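Local coordinates for outer surface protein (Bacillus cereus ATCC 14579, PDB 1X7F) that probably hydrolyses the disaccharide N-acetylmuramic acid 6-phosphate-N-acetylglucosamine in cell-wall recycling, at residues E75-I80 / A113-D118; C221-H226 / A235-A240; K273-D278 / T363-E368; T281-R286 / K311-Y316. All coordinates share one frame; numbering follows the deposited sequence. Where two conformers were deposited one is given.

Contact 1: E75-I80 / A113-D118; sequences EFKEII and AELGAD
Ile80 and Leu115 make the apolar part of this contact. CD1 of Ile80 lies 3.8 Å from CB of Leu115, and the two side chains run obliquely to each other. CD1 of Leu115 also reaches CB of Phe76, at 4.0 Å. The Phe76 ring itself leads off toward Thr60 and Leu62 of strand 55-62.

The second branch of Ile80 meets backbone. CG2 is turned anti to the backbone N, and this sets it against two successive carbonyls. It is 3.4 Å from Leu115 O and 3.3 Å from Gly116 O.

One polar bond joins the segments. Lys77 starts out extended, then bends at its last two torsions (chi4 66°), which brings NZ to Glu114 O at 2.8 Å. NZ sits above the carbonyl plane and not on a lone pair. Glu114 O lies in the last turn of its helix, where carbonyls lack the usual helix partners, and the ammonium would suit the negative end of the helix dipole.

Helix 110-115 closes in a Schellman motif. Ala117 N bonds Phe112 O, Gly116 N bonds Ala113 O weakly, and Gly116, at C-prime, has a positive phi of 106°. Helices 74-85 and 110-115 pack side by side over strand 89-94, with Ile80 on Val90 and Leu115 on Leu92, as on the outside of an alpha/beta barrel of the TIM type.

Contact 2: C221-H226 / A235-A240; sequences CTLEEH and AKHLWA
His226 and His237 are joined ring to ring by a hydrogen bond. NE2 of His226 is 2.7 Å from ND1 of His237, and either nitrogen could be the donor. The angle at the hydrogen is 158°. CG of His237 is anti to the backbone N, which carries its ring off the helix toward the loop. Each ring meets the other at its edge, with the planes 71° apart, so this is not a stack.

Glu225 approaches His237. Its OE2 lies 3.1 Å from CE1 of His237, near the ring plane. The two side chains cross at about a right angle, yet the carboxylate and ring planes are only 30° apart. A negative charge here would tend to polarise the imidazole.

Leucines line the next side. CD2 of Leu238 touches CE1 of His226 at 3.7 Å, at the ring edge. The same CD2 meets CD1 of Leu223 at 3.9 Å, and the two leucines run alongside in opposite senses. CB of Leu223 also lies over one face of the His226 ring, toward the rim.

In the second shell, His237 NE2 is hydrogen-bonded to Tyr374 OH, and Phe370 meets the His237 ring edge-to-face.

Farther out, helix 183-195 supplies Phe186 against Leu223 and Leu238. Strands 201-204 and 246-249 lie beneath Leu238, so helix 231-240 is seated on the parallel sheet.

Contact 3: K273-D278 / T363-E368; sequences KVHFVD and TIAEEE
Glu368 reaches across to the backbone of Lys273. Its CG is anti to the carbonyl carbon (chi1 -69°) and the chain is extended beyond it. From CB the chain runs through CG to CD, which faces Lys273 N and CB. At the tip, OE1 accepts from Lys273 N at 2.9 Å. The N-H comes on the syn side, 35° out of the carboxylate plane. OE2 lies 3.7 Å from CB of Lys273 and forms a salt bridge with Lys236 of helix 231-240. Both oxygens are therefore engaged.

The backbones pair as antiparallel strands. His275 and Thr363 are a hydrogen-bonded pair: His275 N gives to Thr363 O at 2.8 Å, nearly straight at 174°, and Thr363 N gives to His275 O. Val274 and Ile364 are the non-hydrogen-bonded pair. Ala365 N gives to Lys273 O at 2.8 Å. A water donates to His275 O and is hydrogen-bonded to Thr363 OG1.

Side chains divide between the faces. Val274 and Ile364 lie on one, with CB of Val274 4.2 Å from CD1 of Ile364. His275 and Thr363 lie on the other.

Antiparallel strands 270-276 and 358-364 of the mixed sheet in the C-terminal part end their pairing here, and the Glu368 carboxylate takes Lys273 N just past the strand end.

Contact 4: T281-R286 / K311-Y316; sequences TEVEKR and KKYKDY
Helix 282-289 starts beside a type I turn running from Tyr313 to Tyr316, and Val283 and Tyr316 have the nearest CA atoms, 7.8 Å apart. CG2 of Val283 touches both tyrosines. It is 3.5 Å from CD2 of Tyr313 and 3.9 Å from CD2 of Tyr316.

Arg286 adds its aliphatic chain. Its CG comes 3.3 Å from Tyr313 OH. The chain then bends at chi3 (-26°), and NH1 arrives at the edge of the Tyr313 ring, 3.7 Å from CE2. The guanidinium is 31° from that ring plane. NH1 also lies 4.1 Å from CE2 of Tyr316.

Thr281 and Glu284 form a capping box at the helix start. Thr281 N gives to Glu284 OE1 at 3.0 Å, and the return bond, Glu284 N to Thr281 OG1, is weak.

No hydrogen bond crosses between the segments. Tyr313 OH is instead bonded to Glu291 OE2. The contact therefore rests on apolar and van der Waals packing.

Contact 2 is the buried one, its centre about 6 Å from the centre of the chain. Contacts 1, 3 and 4 are partly buried. Contacts 1 and 2 belong to the N-terminal part: contact 1 joins two helices on the parallel sheet, contact 2 a loop and a helix. Contacts 3 and 4 belong to the C-terminal part. The lysine-glutamate bridge joins contacts 2 and 3 and so links the two parts. Contacts 3 and 4 touch where Phe276 meets Lys285, from a strand and helix consecutive in the chain. Backbone pairing dominates contact 3, a histidine pair contact 2, one lysine bond plus apolar packing contact 1, and packing alone contact 4.

Contact 1: E75-I80 / A113-D118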
loop_
_atom_site.group_PDB
_atom_site.type_symbol
_atom_site.label_atom_id
_atom_site.label_comp_id
_atom_site.label_asym_id
_atom_site.label_seq_id
_atom_site.Cartn_x
_atom_site.Cartn_y
_atom_site.Cartn_z
ATOM N N GLU A 75 -19.235 7.336 -23.870
ATOM C CA GLU A 75 -19.420 6.535 -22.659
ATOM C C GLU A 75 -18.205 6.589 -21.740
ATOM O O GLU A 75 -18.361 6.669 -20.522
ATOM C CB GLU A 75 -19.794 5.093 -22.997
ATOM C CG GLU A 75 -21.272 4.917 -23.302
ATOM C CD GLU A 75 -21.684 3.463 -23.426
ATOM O OE1 GLU A 75 -21.065 2.593 -22.757
ATOM O OE2 GLU A 75 -22.636 3.196 -24.193
ATOM N N PHE A 76 -17.005 6.534 -22.323
ATOM C CA PHE A 76 -15.772 6.843 -21.595
ATOM C C PHE A 76 -15.864 8.262 -21.025
ATOM O O PHE A 76 -15.406 8.521 -19.920
ATOM C CB PHE A 76 -14.542 6.719 -22.503
ATOM C CG PHE A 76 -13.804 5.412 -22.366
ATOM C CD1 PHE A 76 -12.852 5.232 -21.360
ATOM C CD2 PHE A 76 -14.040 4.367 -23.255
ATOM C CE1 PHE A 76 -12.159 4.023 -21.231
ATOM C CE2 PHE A 76 -13.357 3.154 -23.135
ATOM C CZ PHE A 76 -12.410 2.983 -22.122
ATOM N N LYS A 77 -16.478 9.163 -21.789
ATOM C CA LYS A 77 -16.695 10.548 -21.376
ATOM C C LYS A 77 -17.676 10.671 -20.204
ATOM O O LYS A 77 -17.482 11.520 -19.309
ATOM C CB LYS A 77 -17.206 11.372 -22.559
ATOM C CG LYS A 77 -16.828 12.834 -22.525
ATOM C CD LYS A 77 -17.512 13.570 -23.666
ATOM C CE LYS A 77 -16.601 14.621 -24.278
ATOM N NZ LYS A 77 -15.423 13.994 -24.953
ATOM N N GLU A 78 -18.729 9.842 -20.226
ATOM C CA GLU A 78 -19.703 9.811 -19.138
ATOM C C GLU A 78 -19.067 9.264 -17.859
ATOM O O GLU A 78 -19.126 9.902 -16.803
ATOM C CB GLU A 78 -20.932 8.983 -19.525
ATOM C CG GLU A 78 -21.989 8.895 -18.428
ATOM C CD GLU A 78 -23.359 8.451 -18.937
ATOM O OE1 GLU A 78 -23.450 7.898 -20.057
ATOM O OE2 GLU A 78 -24.355 8.658 -18.203
ATOM N N ILE A 79 -18.458 8.084 -17.973
ATOM C CA ILE A 79 -17.762 7.453 -16.860
ATOM C C ILE A 79 -16.736 8.406 -16.238
ATOM O O ILE A 79 -16.728 8.584 -15.018
ATOM C CB ILE A 79 -17.100 6.113 -17.296
ATOM C CG1 ILE A 79 -18.165 5.081 -17.683
ATOM C CG2 ILE A 79 -16.249 5.555 -16.175
ATOM C CD1 ILE A 79 -17.650 3.945 -18.547
ATOM N N ILE A 80 -15.898 9.022 -17.078
ATOM C CA ILE A 80 -14.842 9.936 -16.612
ATOM C C ILE A 80 -15.415 11.196 -15.948
ATOM O O ILE A 80 -14.848 11.705 -14.971
ATOM C CB ILE A 80 -13.851 10.295 -17.758
ATOM C CG1 ILE A 80 -12.975 9.086 -18.103
ATOM C CG2 ILE A 80 -12.968 11.471 -17.365
ATOM C CD1 ILE A 80 -12.187 9.213 -19.404
ATOM N N ALA A 113 -7.469 14.720 -23.396
ATOM C CA ALA A 113 -8.012 15.907 -22.729
ATOM C C ALA A 113 -9.532 15.992 -22.884
ATOM O O ALA A 113 -10.245 16.243 -21.906
ATOM C CB ALA A 113 -7.349 17.175 -23.266
ATOM N N GLU A 114 -10.013 15.762 -24.110
ATOM C CA GLU A 114 -11.445 15.818 -24.428
ATOM C C GLU A 114 -12.276 14.799 -23.644
ATOM O O GLU A 114 -13.436 15.063 -23.317
ATOM C CB GLU A 114 -11.686 15.649 -25.937
ATOM C CG GLU A 114 -11.018 16.692 -26.831
ATOM C CD GLU A 114 -11.600 18.098 -26.679
ATOM O OE1 GLU A 114 -11.508 18.689 -25.571
ATOM O OE2 GLU A 114 -12.131 18.622 -27.681
ATOM N N LEU A 115 -11.683 13.640 -23.356
ATOM C CA LEU A 115 -12.328 12.635 -22.506
ATOM C C LEU A 115 -12.488 13.115 -21.070
ATOM O O LEU A 115 -13.474 12.792 -20.409
ATOM C CB LEU A 115 -11.546 11.318 -22.504
ATOM C CG LEU A 115 -11.610 10.391 -23.717
ATOM C CD1 LEU A 115 -11.301 8.980 -23.261
ATOM C CD2 LEU A 115 -12.969 10.447 -24.425
ATOM N N GLY A 116 -11.510 13.886 -20.600
ATOM C CA GLY A 116 -11.500 14.396 -19.226
ATOM C C GLY A 116 -10.491 13.672 -18.354
ATOM O O GLY A 116 -10.541 13.753 -17.121
ATOM N N ALA A 117 -9.592 12.936 -19.008
ATOM C CA ALA A 117 -8.497 12.249 -18.341
ATOM C C ALA A 117 -7.512 13.264 -17.774
ATOM O O ALA A 117 -7.343 14.356 -18.323
ATOM C CB ALA A 117 -7.800 11.319 -19.307
ATOM N N ASP A 118 -6.874 12.895 -16.670
ATOM C CA ASP A 118 -5.936 13.767 -15.968
ATOM C C ASP A 118 -4.502 13.478 -16.381
ATOM O O ASP A 118 -3.601 14.293 -16.154
ATOM C CB ASP A 118 -6.106 13.598 -14.455
ATOM C CG ASP A 118 -7.440 14.127 -13.961
ATOM O OD1 ASP A 118 -7.574 15.359 -13.845
ATOM O OD2 ASP A 118 -8.411 13.395 -13.677
#

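Contact 2: C221-H226 / A235-A240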
loop_
_atom_site.group_PDB
_atom_site.type_symbol
_atom_site.label_atom_id
_atom_site.label_comp_id
_atom_site.label_asym_id
_atom_site.label_seq_id
_atom_site.Cartn_x
_atom_site.Cartn_y
_atom_site.Cartn_z
ATOM N N CYS A 221 -1.655 -7.712 -9.204
ATOM C CA CYS A 221 -0.829 -6.958 -8.264
ATOM C C CYS A 221 0.560 -6.788 -8.854
ATOM O O CYS A 221 0.912 -7.453 -9.833
ATOM C CB CYS A 221 -0.744 -7.685 -6.914
ATOM S SG CYS A 221 -0.243 -9.409 -7.096
ATOM N N THR A 222 1.334 -5.884 -8.259
ATOM C CA THR A 222 2.703 -5.608 -8.690
ATOM C C THR A 222 3.723 -6.592 -8.104
ATOM O O THR A 222 4.513 -7.190 -8.841
ATOM C CB THR A 222 3.091 -4.180 -8.289
ATOM O OG1 THR A 222 2.314 -3.239 -9.044
ATOM C CG2 THR A 222 4.544 -3.893 -8.688
ATOM N N LEU A 223 3.723 -6.727 -6.779
ATOM C CA LEU A 223 4.623 -7.663 -6.095
ATOM C C LEU A 223 4.040 -9.059 -6.187
ATOM O O LEU A 223 2.845 -9.260 -5.899
ATOM C CB LEU A 223 4.798 -7.285 -4.610
ATOM C CG LEU A 223 5.860 -6.228 -4.301
ATOM C CD1 LEU A 223 5.581 -5.526 -2.952
ATOM C CD2 LEU A 223 7.297 -6.802 -4.351
ATOM N N GLU A 224 4.870 -10.027 -6.556
ATOM C CA GLU A 224 4.387 -11.406 -6.607
ATOM C C GLU A 224 3.890 -11.871 -5.241
ATOM O O GLU A 224 2.872 -12.563 -5.159
ATOM C CB GLU A 224 5.455 -12.371 -7.168
ATOM C CG GLU A 224 4.956 -13.798 -7.359
ATOM C CD GLU A 224 3.693 -13.868 -8.207
ATOM O OE1 GLU A 224 3.557 -13.053 -9.145
ATOM O OE2 GLU A 224 2.830 -14.750 -7.959
ATOM N N GLU A 225 4.580 -11.459 -4.177
ATOM C CA GLU A 225 4.284 -11.950 -2.815
ATOM C C GLU A 225 2.910 -11.518 -2.309
ATOM O O GLU A 225 2.405 -12.062 -1.315
ATOM C CB GLU A 225 5.384 -11.524 -1.827
ATOM C CG GLU A 225 5.514 -10.003 -1.667
ATOM C CD GLU A 225 6.847 -9.618 -1.062
ATOM O OE1 GLU A 225 7.892 -9.758 -1.753
ATOM O OE2 GLU A 225 6.853 -9.170 0.103
ATOM N N HIS A 226 2.303 -10.557 -3.005
ATOM C CA HIS A 226 1.002 -10.019 -2.641
ATOM C C HIS A 226 -0.167 -10.797 -3.242
ATOM O O HIS A 226 -1.308 -10.595 -2.827
ATOM C CB HIS A 226 0.898 -8.556 -3.074
ATOM C CG HIS A 226 1.643 -7.603 -2.193
ATOM N ND1 HIS A 226 1.723 -6.253 -2.466
ATOM C CD2 HIS A 226 2.321 -7.795 -1.035
ATOM C CE1 HIS A 226 2.421 -5.655 -1.520
ATOM N NE2 HIS A 226 2.793 -6.568 -0.636
ATOM N N ALA A 235 -1.841 -3.372 0.897
ATOM C CA ALA A 235 -1.783 -1.911 0.984
ATOM C C ALA A 235 -0.886 -1.435 2.121
ATOM O O ALA A 235 -0.070 -0.524 1.940
ATOM C CB ALA A 235 -3.179 -1.324 1.127
ATOM N N LYS A 236 -1.047 -2.043 3.290
ATOM C CA LYS A 236 -0.176 -1.796 4.433
ATOM C C LYS A 236 1.279 -1.963 4.018
ATOM O O LYS A 236 2.116 -1.115 4.302
ATOM C CB LYS A 236 -0.486 -2.767 5.593
ATOM C CG LYS A 236 -1.715 -2.426 6.447
ATOM C CD LYS A 236 -1.894 -3.484 7.573
ATOM C CE LYS A 236 -3.162 -3.250 8.362
ATOM N NZ LYS A 236 -3.149 -3.923 9.687
ATOM N N HIS A 237 1.580 -3.061 3.334
ATOM C CA HIS A 237 2.945 -3.331 2.943
ATOM C C HIS A 237 3.520 -2.245 2.017
ATOM O O HIS A 237 4.578 -1.682 2.312
ATOM C CB HIS A 237 3.060 -4.726 2.337
ATOM C CG HIS A 237 4.468 -5.137 2.042
ATOM N ND1 HIS A 237 4.775 -6.166 1.180
ATOM C CD2 HIS A 237 5.650 -4.659 2.494
ATOM C CE1 HIS A 237 6.084 -6.308 1.114
ATOM N NE2 HIS A 237 6.638 -5.404 1.900
ATOM N N LEU A 238 2.818 -1.942 0.931
ATOM C CA LEU A 238 3.247 -0.892 -0.011
ATOM C C LEU A 238 3.558 0.464 0.654
ATOM O O LEU A 238 4.588 1.083 0.367
ATOM C CB LEU A 238 2.215 -0.722 -1.135
ATOM C CG LEU A 238 2.029 -1.910 -2.090
ATOM C CD1 LEU A 238 0.999 -1.591 -3.150
ATOM C CD2 LEU A 238 3.343 -2.300 -2.736
ATOM N N TRP A 239 2.675 0.907 1.541
ATOM C CA TRP A 239 2.876 2.149 2.271
ATOM C C TRP A 239 3.996 2.051 3.295
ATOM O O TRP A 239 4.708 3.030 3.511
ATOM C CB TRP A 239 1.581 2.639 2.945
ATOM C CG TRP A 239 0.561 3.236 1.995
ATOM C CD1 TRP A 239 0.807 4.062 0.927
ATOM C CD2 TRP A 239 -0.869 3.106 2.074
ATOM N NE1 TRP A 239 -0.375 4.418 0.321
ATOM C CE2 TRP A 239 -1.420 3.850 1.005
ATOM C CE3 TRP A 239 -1.745 2.425 2.940
ATOM C CZ2 TRP A 239 -2.799 3.922 0.767
ATOM C CZ3 TRP A 239 -3.117 2.502 2.704
ATOM C CH2 TRP A 239 -3.623 3.228 1.612
ATOM N N ALA A 240 4.161 0.883 3.920
ATOM C CA ALA A 240 5.246 0.693 4.907
ATOM C C ALA A 240 6.659 0.727 4.310
ATOM O O ALA A 240 7.614 0.971 5.031
ATOM C CB ALA A 240 5.038 -0.601 5.739
#

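Contact 3: K273-D278 / T363-E368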
loop_
_atom_site.group_PDB
_atom_site.type_symbol
_atom_site.label_atom_id
_atom_site.label_comp_id
_atom_site.label_asym_id
_atom_site.label_seq_id
_atom_site.Cartn_x
_atom_site.Cartn_y
_atom_site.Cartn_z
ATOM N N LYS A 273 -2.368 -5.776 13.234
ATOM C CA LYS A 273 -3.506 -6.509 13.788
ATOM C C LYS A 273 -3.046 -7.490 14.884
ATOM O O LYS A 273 -2.195 -8.365 14.645
ATOM C CB LYS A 273 -4.278 -7.224 12.681
ATOM C CG LYS A 273 -5.486 -7.978 13.187
ATOM C CD LYS A 273 -6.579 -8.067 12.153
ATOM C CE LYS A 273 -7.813 -8.731 12.752
ATOM N NZ LYS A 273 -8.809 -9.124 11.717
ATOM N N VAL A 274 -3.604 -7.315 16.079
ATOM C CA VAL A 274 -3.299 -8.148 17.247
ATOM C C VAL A 274 -4.548 -8.968 17.640
ATOM O O VAL A 274 -5.688 -8.479 17.565
ATOM C CB VAL A 274 -2.783 -7.288 18.459
ATOM C CG1 VAL A 274 -3.864 -6.301 18.954
ATOM C CG2 VAL A 274 -2.305 -8.166 19.634
ATOM N N HIS A 275 -4.313 -10.221 18.019
ATOM C CA HIS A 275 -5.318 -11.071 18.630
ATOM C C HIS A 275 -4.878 -11.355 20.064
ATOM O O HIS A 275 -3.793 -11.881 20.294
ATOM C CB HIS A 275 -5.463 -12.395 17.869
ATOM C CG HIS A 275 -5.840 -12.236 16.427
ATOM N ND1 HIS A 275 -7.149 -12.161 16.001
ATOM C CD2 HIS A 275 -5.077 -12.151 15.309
ATOM C CE1 HIS A 275 -7.178 -12.024 14.686
ATOM N NE2 HIS A 275 -5.934 -12.022 14.241
ATOM N N PHE A 276 -5.726 -11.011 21.022
ATOM C CA PHE A 276 -5.439 -11.257 22.424
ATOM C C PHE A 276 -5.650 -12.696 22.871
ATOM O O PHE A 276 -6.547 -13.374 22.380
ATOM C CB PHE A 276 -6.260 -10.304 23.296
ATOM C CG PHE A 276 -5.844 -8.884 23.157
ATOM C CD1 PHE A 276 -6.675 -7.960 22.511
ATOM C CD2 PHE A 276 -4.598 -8.469 23.626
ATOM C CE1 PHE A 276 -6.272 -6.631 22.360
ATOM C CE2 PHE A 276 -4.190 -7.156 23.478
ATOM C CZ PHE A 276 -5.025 -6.232 22.845
ATOM N N VAL A 277 -4.821 -13.155 23.813
ATOM C CA VAL A 277 -5.096 -14.422 24.505
ATOM C C VAL A 277 -6.240 -14.219 25.500
ATOM O O VAL A 277 -6.471 -13.090 25.956
ATOM C CB VAL A 277 -3.842 -15.009 25.232
ATOM C CG1 VAL A 277 -2.688 -15.190 24.259
ATOM C CG2 VAL A 277 -3.426 -14.152 26.458
ATOM N N ASP A 278 -6.947 -15.298 25.833
ATOM C CA ASP A 278 -8.055 -15.254 26.799
ATOM C C ASP A 278 -7.679 -14.633 28.151
ATOM O O ASP A 278 -8.500 -13.982 28.803
ATOM C CB ASP A 278 -8.612 -16.665 27.039
ATOM C CG ASP A 278 -9.335 -17.233 25.818
ATOM O OD1 ASP A 278 -9.706 -16.460 24.900
ATOM O OD2 ASP A 278 -9.582 -18.459 25.699
ATOM N N THR A 363 -1.041 -12.082 19.968
ATOM C CA THR A 363 -0.191 -12.367 18.822
ATOM C C THR A 363 -0.597 -11.468 17.665
ATOM O O THR A 363 -1.783 -11.218 17.451
ATOM C CB THR A 363 -0.301 -13.836 18.344
ATOM O OG1 THR A 363 -1.681 -14.192 18.168
ATOM C CG2 THR A 363 0.244 -14.837 19.367
ATOM N N ILE A 364 0.399 -10.982 16.932
ATOM C CA ILE A 364 0.155 -10.300 15.672
ATOM C C ILE A 364 -0.348 -11.341 14.671
ATOM O O ILE A 364 0.162 -12.458 14.626
ATOM C CB ILE A 364 1.458 -9.621 15.154
ATOM C CG1 ILE A 364 2.038 -8.625 16.185
ATOM C CG2 ILE A 364 1.254 -9.014 13.724
ATOM C CD1 ILE A 364 1.027 -7.653 16.812
ATOM N N ALA A 365 -1.353 -10.966 13.885
ATOM C CA ALA A 365 -1.925 -11.830 12.866
ATOM C C ALA A 365 -0.811 -12.428 12.005
ATOM O O ALA A 365 0.121 -11.721 11.610
ATOM C CB ALA A 365 -2.943 -11.049 12.004
ATOM N N GLU A 366 -0.922 -13.728 11.735
ATOM C CA GLU A 366 0.122 -14.505 11.066
ATOM C C GLU A 366 0.485 -13.943 9.684
ATOM O O GLU A 366 1.656 -13.921 9.321
ATOM C CB GLU A 366 -0.323 -15.976 10.939
ATOM C CG GLU A 366 0.800 -16.965 10.623
ATOM C CD GLU A 366 0.280 -18.339 10.174
ATOM O OE1 GLU A 366 1.095 -19.166 9.680
ATOM O OE2 GLU A 366 -0.951 -18.598 10.292
ATOM N N GLU A 367 -0.518 -13.503 8.929
ATOM C CA GLU A 367 -0.294 -12.933 7.601
ATOM C C GLU A 367 0.488 -11.614 7.653
ATOM O O GLU A 367 1.066 -11.195 6.655
ATOM C CB GLU A 367 -1.619 -12.769 6.840
ATOM C CG GLU A 367 -2.606 -11.787 7.460
ATOM C CD GLU A 367 -3.478 -12.383 8.551
ATOM O OE1 GLU A 367 -3.212 -13.512 9.020
ATOM O OE2 GLU A 367 -4.440 -11.696 8.951
ATOM N N GLU A 368 0.518 -10.986 8.825
ATOM C CA GLU A 368 1.162 -9.665 8.997
ATOM C C GLU A 368 2.537 -9.697 9.672
ATOM O O GLU A 368 3.116 -8.647 9.932
ATOM C CB GLU A 368 0.247 -8.695 9.769
ATOM C CG GLU A 368 -1.010 -8.249 9.012
ATOM C CD GLU A 368 -1.745 -7.097 9.685
ATOM O OE1 GLU A 368 -1.207 -6.495 10.649
ATOM O OE2 GLU A 368 -2.883 -6.781 9.258
HETATM O O HOH W 1 -3.147 -14.690 20.375
#

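Contact 4: T281-R286 / K311-Y316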
loop_
_atom_site.group_PDB
_atom_site.type_symbol
_atom_site.label_atom_id
_atom_site.label_comp_id
_atom_site.label_asym_id
_atom_site.label_seq_id
_atom_site.Cartn_x
_atom_site.Cartn_y
_atom_site.Cartn_z
ATOM N N THR A 281 -5.338 -9.170 30.556
ATOM C CA THR A 281 -6.100 -8.299 31.470
ATOM C C THR A 281 -6.436 -6.986 30.764
ATOM O O THR A 281 -5.831 -6.664 29.738
ATOM C CB THR A 281 -5.329 -8.004 32.784
ATOM O OG1 THR A 281 -4.131 -7.270 32.483
ATOM C CG2 THR A 281 -4.845 -9.305 33.476
ATOM N N GLU A 282 -7.380 -6.239 31.330
ATOM C CA GLU A 282 -7.769 -4.936 30.821
ATOM C C GLU A 282 -6.605 -3.960 30.703
ATOM O O GLU A 282 -6.530 -3.198 29.743
ATOM C CB GLU A 282 -8.888 -4.325 31.684
ATOM C CG GLU A 282 -10.252 -4.976 31.485
ATOM C CD GLU A 282 -10.602 -5.184 30.018
ATOM O OE1 GLU A 282 -10.792 -6.353 29.612
ATOM O OE2 GLU A 282 -10.667 -4.193 29.256
ATOM N N VAL A 283 -5.705 -3.980 31.677
ATOM C CA VAL A 283 -4.569 -3.075 31.662
ATOM C C VAL A 283 -3.566 -3.481 30.566
ATOM O O VAL A 283 -2.970 -2.626 29.926
ATOM C CB VAL A 283 -3.903 -2.945 33.066
ATOM C CG1 VAL A 283 -3.265 -4.253 33.494
ATOM C CG2 VAL A 283 -2.857 -1.839 33.072
ATOM N N GLU A 284 -3.410 -4.784 30.345
ATOM C CA GLU A 284 -2.547 -5.292 29.277
ATOM C C GLU A 284 -3.091 -4.894 27.906
ATOM O O GLU A 284 -2.327 -4.498 27.035
ATOM C CB GLU A 284 -2.376 -6.821 29.375
ATOM C CG GLU A 284 -1.431 -7.255 30.476
ATOM C CD GLU A 284 -1.538 -8.733 30.841
ATOM O OE1 GLU A 284 -2.376 -9.466 30.259
ATOM O OE2 GLU A 284 -0.771 -9.164 31.730
ATOM N N LYS A 285 -4.409 -4.985 27.733
ATOM C CA LYS A 285 -5.060 -4.564 26.495
ATOM C C LYS A 285 -4.970 -3.050 26.264
ATOM O O LYS A 285 -4.799 -2.624 25.141
ATOM C CB LYS A 285 -6.526 -4.998 26.482
ATOM C CG LYS A 285 -6.738 -6.505 26.428
ATOM C CD LYS A 285 -8.209 -6.775 26.128
ATOM C CE LYS A 285 -8.560 -8.243 26.269
ATOM N NZ LYS A 285 -9.927 -8.504 25.722
ATOM N N ARG A 286 -5.084 -2.251 27.329
ATOM C CA ARG A 286 -4.942 -0.789 27.225
ATOM C C ARG A 286 -3.512 -0.402 26.838
ATOM O O ARG A 286 -3.316 0.440 25.958
ATOM C CB ARG A 286 -5.349 -0.095 28.538
ATOM C CG ARG A 286 -5.454 1.426 28.439
ATOM C CD ARG A 286 -5.738 2.178 29.767
ATOM N NE ARG A 286 -6.443 1.319 30.701
ATOM C CZ ARG A 286 -6.019 1.002 31.917
ATOM N NH1 ARG A 286 -4.902 1.525 32.418
ATOM N NH2 ARG A 286 -6.753 0.182 32.649
ATOM N N LYS A 311 6.639 3.412 31.717
ATOM C CA LYS A 311 6.541 4.563 32.605
ATOM C C LYS A 311 5.104 4.802 33.071
ATOM O O LYS A 311 4.871 5.163 34.226
ATOM C CB LYS A 311 7.063 5.819 31.912
ATOM C CG LYS A 311 8.575 5.980 31.958
ATOM C CD LYS A 311 8.976 7.453 31.776
ATOM C CE LYS A 311 8.837 7.892 30.319
ATOM N NZ LYS A 311 9.573 6.949 29.428
ATOM N N LYS A 312 4.149 4.597 32.166
ATOM C CA LYS A 312 2.735 4.769 32.477
ATOM C C LYS A 312 2.140 3.586 33.226
ATOM O O LYS A 312 1.126 3.734 33.909
ATOM C CB LYS A 312 1.919 5.014 31.203
ATOM C CG LYS A 312 2.262 6.300 30.478
ATOM C CD LYS A 312 1.694 6.305 29.058
ATOM C CE LYS A 312 0.260 6.784 29.042
ATOM N NZ LYS A 312 0.163 8.206 29.512
ATOM N N TYR A 313 2.762 2.417 33.099
ATOM C CA TYR A 313 2.154 1.182 33.589
ATOM C C TYR A 313 2.891 0.517 34.749
ATOM O O TYR A 313 2.479 -0.542 35.222
ATOM C CB TYR A 313 1.900 0.208 32.425
ATOM C CG TYR A 313 0.792 0.708 31.503
ATOM C CD1 TYR A 313 1.087 1.400 30.322
ATOM C CD2 TYR A 313 -0.553 0.525 31.836
ATOM C CE1 TYR A 313 0.069 1.879 29.484
ATOM C CE2 TYR A 313 -1.579 0.990 31.002
ATOM C CZ TYR A 313 -1.261 1.667 29.832
ATOM O OH TYR A 313 -2.270 2.128 29.020
ATOM N N LYS A 314 3.949 1.164 35.233
ATOM C CA LYS A 314 4.818 0.560 36.247
ATOM C C LYS A 314 4.160 0.462 37.628
ATOM O O LYS A 314 4.588 -0.337 38.468
ATOM C CB LYS A 314 6.146 1.315 36.343
ATOM C CG LYS A 314 6.022 2.754 36.787
ATOM C CD LYS A 314 7.371 3.295 37.150
ATOM C CE LYS A 314 7.314 4.785 37.345
ATOM N NZ LYS A 314 8.433 5.238 38.225
ATOM N N ASP A 315 3.127 1.278 37.843
ATOM C CA ASP A 315 2.348 1.286 39.082
ATOM C C ASP A 315 1.269 0.212 39.091
ATOM O O ASP A 315 0.632 -0.006 40.115
ATOM C CB ASP A 315 1.653 2.636 39.270
ATOM C CG ASP A 315 2.614 3.766 39.583
ATOM O OD1 ASP A 315 3.571 3.556 40.369
ATOM O OD2 ASP A 315 2.452 4.918 39.097
ATOM N N TYR A 316 1.056 -0.434 37.949
ATOM C CA TYR A 316 -0.085 -1.326 37.760
ATOM C C TYR A 316 0.234 -2.805 38.004
ATOM O O TYR A 316 1.398 -3.210 38.043
ATOM C CB TYR A 316 -0.712 -1.106 36.374
ATOM C CG TYR A 316 -1.425 0.236 36.255
ATOM C CD1 TYR A 316 -0.699 1.425 36.078
ATOM C CD2 TYR A 316 -2.816 0.321 36.344
ATOM C CE1 TYR A 316 -1.334 2.649 35.973
ATOM C CE2 TYR A 316 -3.464 1.543 36.236
ATOM C CZ TYR A 316 -2.716 2.706 36.047
ATOM O OH TYR A 316 -3.340 3.925 35.965
#